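Local coordinates for protein Rik1-associated factor 1 (Schizosaccharomyces pombe, PDB 4O9D) that serves as a component of the Clr4 methyltransferase complex, which ubiquitylates and methylates histone H3 to establish heterochromatin, at residues S16-K21 with F371-T376; L59-I64 with K87-I92; E76-L81 with T106-N111. All blocks are in the same frame, centred on the assembly; numbering follows the deposited sequence.

Contact 1: S16-K21 with F371-T376; sequences SVFFLK and FIQNFT. With EDO (1,2-ethanediol), chain E.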
loop_
_atom_site.group_PDB
_atom_site.type_symbol
_atom_site.label_atom_id
_atom_site.label_comp_id
_atom_site.label_asym_id
_atom_site.label_seq_id
_atom_site.Cartn_x
_atom_site.Cartn_y
_atom_site.Cartn_z
ATOM N N SER A 16 12.427 -17.740 0.125
ATOM C CA SER A 16 12.231 -17.682 1.567
ATOM C C SER A 16 10.826 -18.109 1.978
ATOM O O SER A 16 10.626 -18.570 3.100
ATOM C CB SER A 16 12.520 -16.263 2.090
ATOM O OG SER A 16 11.352 -15.443 2.112
ATOM N N VAL A 17 9.856 -17.985 1.075
ATOM C CA VAL A 17 8.472 -18.211 1.464
ATOM C C VAL A 17 8.225 -19.646 1.949
ATOM O O VAL A 17 7.369 -19.872 2.805
ATOM C CB VAL A 17 7.496 -17.827 0.345
ATOM C CG1 VAL A 17 7.528 -18.848 -0.776
ATOM C CG2 VAL A 17 6.091 -17.647 0.913
ATOM N N PHE A 18 8.983 -20.614 1.441
ATOM C CA PHE A 18 8.840 -21.980 1.945
ATOM C C PHE A 18 9.365 -22.094 3.384
ATOM O O PHE A 18 8.939 -22.971 4.150
ATOM C CB PHE A 18 9.582 -22.971 1.045
ATOM C CG PHE A 18 9.119 -22.959 -0.383
ATOM C CD1 PHE A 18 7.775 -23.085 -0.689
ATOM C CD2 PHE A 18 10.033 -22.816 -1.420
ATOM C CE1 PHE A 18 7.343 -23.074 -2.008
ATOM C CE2 PHE A 18 9.611 -22.806 -2.747
ATOM C CZ PHE A 18 8.263 -22.946 -3.041
ATOM N N PHE A 19 10.282 -21.203 3.753
ATOM C CA PHE A 19 10.970 -21.303 5.044
ATOM C C PHE A 19 10.329 -20.465 6.135
ATOM O O PHE A 19 10.702 -20.576 7.296
ATOM C CB PHE A 19 12.437 -20.917 4.887
ATOM C CG PHE A 19 13.177 -21.803 3.935
ATOM C CD1 PHE A 19 13.243 -23.172 4.169
ATOM C CD2 PHE A 19 13.782 -21.289 2.799
ATOM C CE1 PHE A 19 13.903 -24.011 3.296
ATOM C CE2 PHE A 19 14.454 -22.130 1.914
ATOM C CZ PHE A 19 14.510 -23.490 2.167
ATOM N N LEU A 20 9.368 -19.628 5.755
ATOM C CA LEU A 20 8.625 -18.821 6.711
ATOM C C LEU A 20 7.704 -19.725 7.533
ATOM O O LEU A 20 6.910 -20.499 6.987
ATOM C CB LEU A 20 7.829 -17.724 5.977
ATOM C CG LEU A 20 8.685 -16.593 5.355
ATOM C CD1 LEU A 20 7.886 -15.670 4.426
ATOM C CD2 LEU A 20 9.346 -15.771 6.445
ATOM N N LYS A 21 7.819 -19.646 8.853
ATOM C CA LYS A 21 6.939 -20.429 9.715
ATOM C C LYS A 21 6.114 -19.496 10.599
ATOM O O LYS A 21 6.527 -18.381 10.882
ATOM C CB LYS A 21 7.755 -21.397 10.572
ATOM C CG LYS A 21 8.555 -22.426 9.770
ATOM C CD LYS A 21 7.653 -23.304 8.885
ATOM C CE LYS A 21 8.464 -24.251 8.001
ATOM N NZ LYS A 21 7.751 -24.626 6.727
ATOM N N PHE A 371 0.430 -22.752 -10.234
ATOM C CA PHE A 371 0.168 -22.960 -8.803
ATOM C C PHE A 371 1.182 -23.887 -8.123
ATOM O O PHE A 371 1.466 -24.989 -8.607
ATOM C CB PHE A 371 -1.252 -23.473 -8.576
ATOM C CG PHE A 371 -1.569 -23.791 -7.133
ATOM C CD1 PHE A 371 -1.796 -22.761 -6.206
ATOM C CD2 PHE A 371 -1.677 -25.113 -6.709
ATOM C CE1 PHE A 371 -2.120 -23.052 -4.891
ATOM C CE2 PHE A 371 -1.994 -25.417 -5.388
ATOM C CZ PHE A 371 -2.219 -24.388 -4.472
ATOM N N ILE A 372 1.731 -23.433 -7.000
ATOM C CA ILE A 372 2.759 -24.170 -6.298
ATOM C C ILE A 372 2.113 -24.811 -5.086
ATOM O O ILE A 372 2.110 -26.040 -4.941
ATOM C CB ILE A 372 3.883 -23.245 -5.799
ATOM C CG1 ILE A 372 4.582 -22.568 -6.985
ATOM C CG2 ILE A 372 4.861 -24.014 -4.906
ATOM C CD1 ILE A 372 5.232 -23.525 -7.970
ATOM N N GLN A 373 1.537 -23.977 -4.224
ATOM C CA GLN A 373 0.975 -24.467 -2.966
ATOM C C GLN A 373 0.162 -23.380 -2.291
ATOM O O GLN A 373 0.312 -22.204 -2.606
ATOM C CB GLN A 373 2.109 -24.892 -2.043
ATOM C CG GLN A 373 2.918 -23.699 -1.522
ATOM C CD GLN A 373 3.893 -24.089 -0.431
ATOM O OE1 GLN A 373 4.591 -25.094 -0.534
ATOM N NE2 GLN A 373 3.949 -23.284 0.623
ATOM N N ASN A 374 -0.745 -23.790 -1.412
ATOM C CA ASN A 374 -1.402 -22.885 -0.489
ATOM C C ASN A 374 -0.420 -22.645 0.647
ATOM O O ASN A 374 0.074 -23.595 1.244
ATOM C CB ASN A 374 -2.713 -23.484 0.032
ATOM C CG ASN A 374 -3.801 -23.536 -1.040
ATOM O OD1 ASN A 374 -3.682 -22.911 -2.083
ATOM N ND2 ASN A 374 -4.881 -24.265 -0.766
ATOM N N PHE A 375 -0.101 -21.380 0.918
ATOM C CA PHE A 375 0.835 -21.042 1.988
ATOM C C PHE A 375 0.158 -21.133 3.334
ATOM O O PHE A 375 0.706 -21.696 4.285
ATOM C CB PHE A 375 1.401 -19.624 1.825
ATOM C CG PHE A 375 2.325 -19.224 2.937
ATOM C CD1 PHE A 375 3.587 -19.783 3.039
ATOM C CD2 PHE A 375 1.928 -18.295 3.896
ATOM C CE1 PHE A 375 4.439 -19.421 4.084
ATOM C CE2 PHE A 375 2.785 -17.923 4.952
ATOM C CZ PHE A 375 4.023 -18.486 5.050
ATOM N N THR A 376 -1.029 -20.550 3.425
ATOM C CA THR A 376 -1.752 -20.568 4.679
ATOM C C THR A 376 -3.209 -20.279 4.411
ATOM O O THR A 376 -3.575 -19.950 3.287
ATOM C CB THR A 376 -1.166 -19.555 5.691
ATOM O OG1 THR A 376 -1.747 -19.773 6.976
ATOM C CG2 THR A 376 -1.410 -18.088 5.245
HETATM C C1 EDO E . -2.425 -26.695 -1.427
HETATM O O1 EDO E . -1.042 -26.554 -1.109
HETATM C C2 EDO E . -2.631 -27.783 -2.481
HETATM O O2 EDO E . -3.871 -27.529 -3.147
#

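Contact 2: L59-I64 with K87-I92; sequences LGNLWI and KEYSTI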
loop_
_atom_site.group_PDB
_atom_site.type_symbol
_atom_site.label_atom_id
_atom_site.label_comp_id
_atom_site.label_asym_id
_atom_site.label_seq_id
_atom_site.Cartn_x
_atom_site.Cartn_y
_atom_site.Cartn_z
ATOM N N LEU A 59 -8.448 -0.180 22.614
ATOM C CA LEU A 59 -7.175 -0.065 21.907
ATOM C C LEU A 59 -7.440 -0.249 20.398
ATOM O O LEU A 59 -8.575 -0.530 19.999
ATOM C CB LEU A 59 -6.166 -1.091 22.451
ATOM C CG LEU A 59 -6.024 -1.144 23.988
ATOM C CD1 LEU A 59 -5.084 -2.276 24.426
ATOM C CD2 LEU A 59 -5.564 0.194 24.595
ATOM N N GLY A 60 -6.412 -0.074 19.567
ATOM C CA GLY A 60 -6.606 0.095 18.129
ATOM C C GLY A 60 -6.733 1.581 17.896
ATOM O O GLY A 60 -7.117 2.299 18.831
ATOM N N ASN A 61 -6.456 2.081 16.691
ATOM C CA ASN A 61 -6.262 1.290 15.480
ATOM C C ASN A 61 -4.831 1.426 14.920
ATOM O O ASN A 61 -4.606 1.250 13.717
ATOM C CB ASN A 61 -7.261 1.795 14.434
ATOM C CG ASN A 61 -7.168 3.314 14.232
ATOM O OD1 ASN A 61 -6.619 4.022 15.075
ATOM N ND2 ASN A 61 -7.700 3.811 13.116
ATOM N N LEU A 62 -3.868 1.727 15.790
ATOM C CA LEU A 62 -2.502 2.064 15.346
ATOM C C LEU A 62 -1.428 1.512 16.297
ATOM O O LEU A 62 -1.273 1.987 17.427
ATOM C CB LEU A 62 -2.354 3.597 15.181
ATOM C CG LEU A 62 -0.967 4.051 14.705
ATOM C CD1 LEU A 62 -0.647 3.494 13.308
ATOM C CD2 LEU A 62 -0.823 5.585 14.746
ATOM N N TRP A 63 -0.684 0.501 15.841
ATOM C CA TRP A 63 0.251 -0.195 16.729
ATOM C C TRP A 63 1.686 -0.188 16.205
ATOM O O TRP A 63 1.936 -0.140 14.992
ATOM C CB TRP A 63 -0.213 -1.629 16.970
ATOM C CG TRP A 63 -1.598 -1.728 17.565
ATOM C CD1 TRP A 63 -2.784 -1.499 16.927
ATOM C CD2 TRP A 63 -1.934 -2.092 18.919
ATOM N NE1 TRP A 63 -3.831 -1.687 17.800
ATOM C CE2 TRP A 63 -3.335 -2.056 19.024
ATOM C CE3 TRP A 63 -1.179 -2.431 20.051
ATOM C CZ2 TRP A 63 -4.004 -2.350 20.217
ATOM C CZ3 TRP A 63 -1.840 -2.725 21.231
ATOM C CH2 TRP A 63 -3.239 -2.690 21.303
ATOM N N ILE A 64 2.633 -0.224 17.135
ATOM C CA ILE A 64 4.037 -0.317 16.783
ATOM C C ILE A 64 4.590 -1.443 17.609
ATOM O O ILE A 64 4.387 -1.469 18.836
ATOM C CB ILE A 64 4.839 0.969 17.107
ATOM C CG1 ILE A 64 4.320 2.163 16.307
ATOM C CG2 ILE A 64 6.330 0.761 16.796
ATOM C CD1 ILE A 64 5.245 3.379 16.379
ATOM N N LYS A 87 -14.981 10.333 21.458
ATOM C CA LYS A 87 -14.112 10.153 20.295
ATOM C C LYS A 87 -14.147 8.737 19.704
ATOM O O LYS A 87 -14.151 7.739 20.428
ATOM C CB LYS A 87 -12.680 10.510 20.670
ATOM C CG LYS A 87 -11.894 9.359 21.249
ATOM C CD LYS A 87 -10.567 9.848 21.797
ATOM C CE LYS A 87 -9.485 8.802 21.635
ATOM N NZ LYS A 87 -8.251 9.214 22.350
ATOM N N GLU A 88 -14.194 8.669 18.376
ATOM C CA GLU A 88 -14.085 7.404 17.660
ATOM C C GLU A 88 -12.862 7.469 16.752
ATOM O O GLU A 88 -12.516 8.523 16.228
ATOM C CB GLU A 88 -15.351 7.104 16.844
ATOM C CG GLU A 88 -16.357 6.183 17.567
ATOM C CD GLU A 88 -17.440 5.625 16.639
ATOM O OE1 GLU A 88 -17.661 4.386 16.628
ATOM O OE2 GLU A 88 -18.078 6.430 15.923
ATOM N N TYR A 89 -12.206 6.333 16.569
ATOM C CA TYR A 89 -10.995 6.281 15.763
ATOM C C TYR A 89 -11.285 6.392 14.261
ATOM O O TYR A 89 -12.319 5.917 13.778
ATOM C CB TYR A 89 -10.217 5.016 16.111
ATOM C CG TYR A 89 -9.583 5.156 17.467
ATOM C CD1 TYR A 89 -8.405 5.866 17.625
ATOM C CD2 TYR A 89 -10.187 4.632 18.598
ATOM C CE1 TYR A 89 -7.829 6.019 18.857
ATOM C CE2 TYR A 89 -9.616 4.783 19.849
ATOM C CZ TYR A 89 -8.440 5.482 19.970
ATOM O OH TYR A 89 -7.863 5.642 21.206
ATOM N N SER A 90 -10.376 7.062 13.548
ATOM C CA SER A 90 -10.445 7.192 12.092
ATOM C C SER A 90 -9.512 6.192 11.404
ATOM O O SER A 90 -8.351 6.069 11.768
ATOM C CB SER A 90 -10.034 8.601 11.651
ATOM O OG SER A 90 -10.707 9.605 12.390
ATOM N N THR A 91 -10.031 5.515 10.391
ATOM C CA THR A 91 -9.249 4.610 9.558
ATOM C C THR A 91 -7.828 5.075 9.214
ATOM O O THR A 91 -7.613 6.178 8.719
ATOM C CB THR A 91 -10.010 4.352 8.261
ATOM O OG1 THR A 91 -11.235 3.674 8.582
ATOM C CG2 THR A 91 -9.174 3.495 7.285
ATOM N N ILE A 92 -6.857 4.207 9.454
ATOM C CA ILE A 92 -5.491 4.473 9.038
ATOM C C ILE A 92 -5.393 4.145 7.562
ATOM O O ILE A 92 -5.706 3.024 7.150
ATOM C CB ILE A 92 -4.461 3.627 9.806
ATOM C CG1 ILE A 92 -4.565 3.905 11.310
ATOM C CG2 ILE A 92 -3.033 3.922 9.284
ATOM C CD1 ILE A 92 -4.144 5.291 11.705
#

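Contact 3: E76-L81 with T106-N111; sequences ESHYKL and TGAFDN. With EDO (1,2-ethanediol), chain D.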
loop_
_atom_site.group_PDB
_atom_site.type_symbol
_atom_site.label_atom_id
_atom_site.label_comp_id
_atom_site.label_asym_id
_atom_site.label_seq_id
_atom_site.Cartn_x
_atom_site.Cartn_y
_atom_site.Cartn_z
ATOM N N GLU A 76 -1.698 6.859 20.247
ATOM C CA GLU A 76 -2.808 7.790 20.365
ATOM C C GLU A 76 -3.636 7.847 19.065
ATOM O O GLU A 76 -4.856 8.054 19.103
ATOM C CB GLU A 76 -2.283 9.183 20.748
ATOM C CG GLU A 76 -3.230 10.300 20.402
ATOM C CD GLU A 76 -2.914 11.603 21.126
ATOM O OE1 GLU A 76 -1.736 12.046 21.129
ATOM O OE2 GLU A 76 -3.860 12.183 21.698
ATOM N N SER A 77 -2.960 7.657 17.930
ATOM C CA SER A 77 -3.609 7.454 16.621
ATOM C C SER A 77 -4.369 8.680 16.083
ATOM O O SER A 77 -4.040 9.802 16.433
ATOM C CB SER A 77 -4.522 6.227 16.655
ATOM O OG SER A 77 -4.849 5.806 15.328
ATOM N N HIS A 78 -5.355 8.445 15.212
ATOM C CA HIS A 78 -6.181 9.501 14.604
ATOM C C HIS A 78 -7.645 9.260 14.970
ATOM O O HIS A 78 -8.090 8.118 14.976
ATOM C CB HIS A 78 -6.068 9.461 13.070
ATOM C CG HIS A 78 -4.665 9.563 12.546
ATOM N ND1 HIS A 78 -4.228 10.633 11.794
ATOM C CD2 HIS A 78 -3.603 8.732 12.667
ATOM C CE1 HIS A 78 -2.961 10.451 11.462
ATOM N NE2 HIS A 78 -2.551 9.315 11.996
ATOM N N TYR A 79 -8.413 10.319 15.221
ATOM C CA TYR A 79 -9.776 10.146 15.727
ATOM C C TYR A 79 -10.618 11.416 15.567
ATOM O O TYR A 79 -10.085 12.501 15.343
ATOM C CB TYR A 79 -9.724 9.768 17.210
ATOM C CG TYR A 79 -8.932 10.767 18.023
ATOM C CD1 TYR A 79 -9.540 11.884 18.576
ATOM C CD2 TYR A 79 -7.566 10.616 18.204
ATOM C CE1 TYR A 79 -8.806 12.815 19.300
ATOM C CE2 TYR A 79 -6.829 11.537 18.926
ATOM C CZ TYR A 79 -7.453 12.635 19.470
ATOM O OH TYR A 79 -6.719 13.553 20.190
ATOM N N LYS A 80 -11.937 11.270 15.680
ATOM C CA LYS A 80 -12.840 12.426 15.719
ATOM C C LYS A 80 -13.854 12.182 16.836
ATOM O O LYS A 80 -14.053 11.039 17.261
ATOM C CB LYS A 80 -13.585 12.615 14.386
ATOM C CG LYS A 80 -12.707 12.735 13.132
ATOM C CD LYS A 80 -13.528 12.545 11.830
ATOM C CE LYS A 80 -12.684 12.842 10.585
ATOM N NZ LYS A 80 -13.402 12.715 9.268
ATOM N N LEU A 81 -14.504 13.243 17.303
ATOM C CA LEU A 81 -15.537 13.108 18.335
ATOM C C LEU A 81 -16.891 12.775 17.700
ATOM O O LEU A 81 -17.435 13.582 16.943
ATOM C CB LEU A 81 -15.640 14.389 19.172
ATOM C CG LEU A 81 -14.345 14.843 19.853
ATOM C CD1 LEU A 81 -13.386 13.662 20.038
ATOM C CD2 LEU A 81 -13.678 15.960 19.062
ATOM N N THR A 106 2.181 8.538 9.673
ATOM C CA THR A 106 0.857 7.951 9.416
ATOM C C THR A 106 -0.136 8.934 8.808
ATOM O O THR A 106 -0.042 10.169 9.016
ATOM C CB THR A 106 0.176 7.365 10.686
ATOM O OG1 THR A 106 0.001 8.402 11.656
ATOM C CG2 THR A 106 0.977 6.213 11.288
ATOM N N GLY A 107 -1.084 8.381 8.052
ATOM C CA GLY A 107 -2.150 9.149 7.433
ATOM C C GLY A 107 -3.499 8.532 7.789
ATOM O O GLY A 107 -3.606 7.337 7.976
ATOM N N ALA A 108 -4.540 9.340 7.886
ATOM C CA ALA A 108 -5.832 8.794 8.257
ATOM C C ALA A 108 -7.008 9.621 7.744
ATOM O O ALA A 108 -6.852 10.703 7.151
ATOM C CB ALA A 108 -5.925 8.645 9.802
ATOM N N PHE A 109 -8.192 9.109 8.056
ATOM C CA PHE A 109 -9.449 9.694 7.640
ATOM C C PHE A 109 -9.879 10.833 8.586
ATOM O O PHE A 109 -11.002 11.351 8.504
ATOM C CB PHE A 109 -10.515 8.600 7.567
ATOM C CG PHE A 109 -10.408 7.716 6.356
ATOM C CD1 PHE A 109 -9.317 7.807 5.491
ATOM C CD2 PHE A 109 -11.409 6.786 6.078
ATOM C CE1 PHE A 109 -9.230 7.001 4.370
ATOM C CE2 PHE A 109 -11.327 5.975 4.956
ATOM C CZ PHE A 109 -10.236 6.086 4.103
ATOM N N ASP A 110 -8.973 11.255 9.455
ATOM C CA ASP A 110 -9.168 12.515 10.182
ATOM C C ASP A 110 -8.550 13.723 9.453
ATOM O O ASP A 110 -8.553 14.832 9.985
ATOM C CB ASP A 110 -8.593 12.414 11.594
ATOM C CG ASP A 110 -7.087 12.309 11.595
ATOM O OD1 ASP A 110 -6.522 11.915 10.544
ATOM O OD2 ASP A 110 -6.472 12.608 12.647
ATOM N N ASN A 111 -8.040 13.509 8.236
ATOM C CA ASN A 111 -7.401 14.576 7.451
ATOM C C ASN A 111 -6.020 15.013 7.931
ATOM O O ASN A 111 -5.588 16.099 7.584
ATOM C CB ASN A 111 -8.277 15.852 7.411
ATOM C CG ASN A 111 -9.674 15.590 6.887
ATOM O OD1 ASN A 111 -10.012 14.461 6.478
ATOM N ND2 ASN A 111 -10.503 16.630 6.900
HETATM C C1 EDO D . -11.445 18.044 11.342
HETATM O O1 EDO D . -10.433 18.906 10.818
HETATM C C2 EDO D . -11.555 16.804 10.460
HETATM O O2 EDO D . -11.067 15.676 11.196
HETATM O O HOH W 1 -6.831 12.998 15.419
#

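Contact 1: S16-K21 with F371-T376
V17 and F375 touch although their backbones stay well apart: the nearest approach of the two main chains is 8.1 Å, between F18 CA and F375 CA, so side chains bridge the gap. V17 and F18 belong to a helix-like turn closed by F19 N on S16 O; 371-376 is an edge strand carrying a classic beta bulge, in which I372 and Q373 both face V362. The bulge directs CB of both residues toward the turn.

F375 makes the main apolar contact. Its CG stands anti to the backbone N (chi1 178°), which carries the ring to the turn. F375 CD1 packs on V17 CG2 at 3.9 Å, F375 CE1 lies 3.2 Å from V17 O, and F375 CZ meets L20 CB at 4.0 Å. A flat, wide phenylalanine suits this place because the far end of the ring can touch V17, L20 and V17 O together. Earlier in the strand, I372 CG2 abuts the edge of the F18 ring, 3.9 Å from F18 CE1. Q373 brings its amide to the same ring, Q373 OE1 3.7 Å from F18 CE1, with the two planes 64° apart. Along the turn, K21 NZ reaches back to F18 O.

V17 and L20 also rest on F387, while F375 meets Y406 edge to face. The arrangement belongs to a WD-repeat beta-propeller: the outer strand of one blade packs on the N-terminal turn leading into 21-26, the strand that completes the last blade in Velcro fashion.

Contact 2: L59-I64 with K87-I92
N61 reaches across to S90, with Y89 on one flank and I92 on the other. From its CB, directed at 87-92, the chain turns so that CG lies between the backbone N and the carbonyl carbon (chi1 53°), bringing N61 CG within 4.0 Å of I92 CG1. The amide then divides its work. N61 OD1 passes 3.6 Å from Y89 CD1, and its polar partner is S77 OG. N61 ND2 donates to S90 O at 2.7 Å. That bond is bent, 140° at the hydrogen; S90 O lies in the plane of the N61 amide, but the donor sits above the plane of the S90 carbonyl, 58° out of it. ND2 also bonds S49 O, and N61 ND2 also packs against I92 CG1 at 3.6 Å. Asparagine suits this buried position because one short side chain offers both an acceptor and a two-hydrogen donor.

The backbone before it is equally particular. G60 has a positive phi at which any CB would press on the carbonyl of L59, and a cis peptide joins it to N61. This places G60 O over the centre of the Y89 ring, 3.5 Å above its plane. Farther in, L62 CD1 meets I92 CD1 at 4.2 Å, an aliphatic contact suited to the interior.

With S49, S77 and S90 all held by one amide, N61 joins the blade containing 44-49 and 62-66 to the blade containing 87-97. Its buried polar atoms are paid for by main-chain carbonyls and a serine hydroxyl, which should hold the amide in one orientation.

Contact 3: E76-L81 with T106-N111
H78 is held at its ring edge by hydrogen bonds at both nitrogens. H78 ND1 donates to D110 OD1 at 2.9 Å, arriving on the syn side but 29° out of the carboxylate plane; ring and carboxylate planes stand 78° apart. D110 OD1 also accepts from A112 N. H78 NE2 shares a nearly straight bond of 2.7 Å with T106 OG1, which lies near the ring plane. T106 places this hydroxyl between its backbone N and carbonyl carbon (chi1 60°), where OG1 also bonds W116 NE1.

Two further polar links lie outward. K80, extended beyond CG, sets its NZ on F109 O at 2.9 Å. A water accepts from Y79 N at 3.1 Å and donates to D110 OD2 at 2.8 Å.

By packing, the A108 methyl lies over one face of the H78 ring as a CH-pi contact.

A leucine in place of H78 would probably leave D110 OD1 and T106 OG1 without the ring that bridges them and weaken the hold of this loop on the hairpin.

Together D110, H78, T106 and W116 form the Asp-His-Ser/Thr-Trp network of WD40 blades, whose polar chain ties the incoming loop, the hairpin turn and strands 103-108 and 113-117 into one unit.

Contacts 2 and 3 are neighbours, their centres 7 Å apart, whereas contact 1 lies about 31 and 35 Å from them, centre to centre, with contact 3 on the opposite side of the chain's centre. Along the chain, contacts 2 and 3 interleave, and both are nested within the long loop closed by contact 1. Strands 79-81, 87-97 and 103-108 follow one another in a single sheet: contact 3 binds that blade internally, and contact 2 joins it to the preceding one. Contact 1 instead unites the chain's start with a late blade. It thus sits beside the place where strand 21-26 closes the ring, while contacts 2 and 3 lie within and between two early blades.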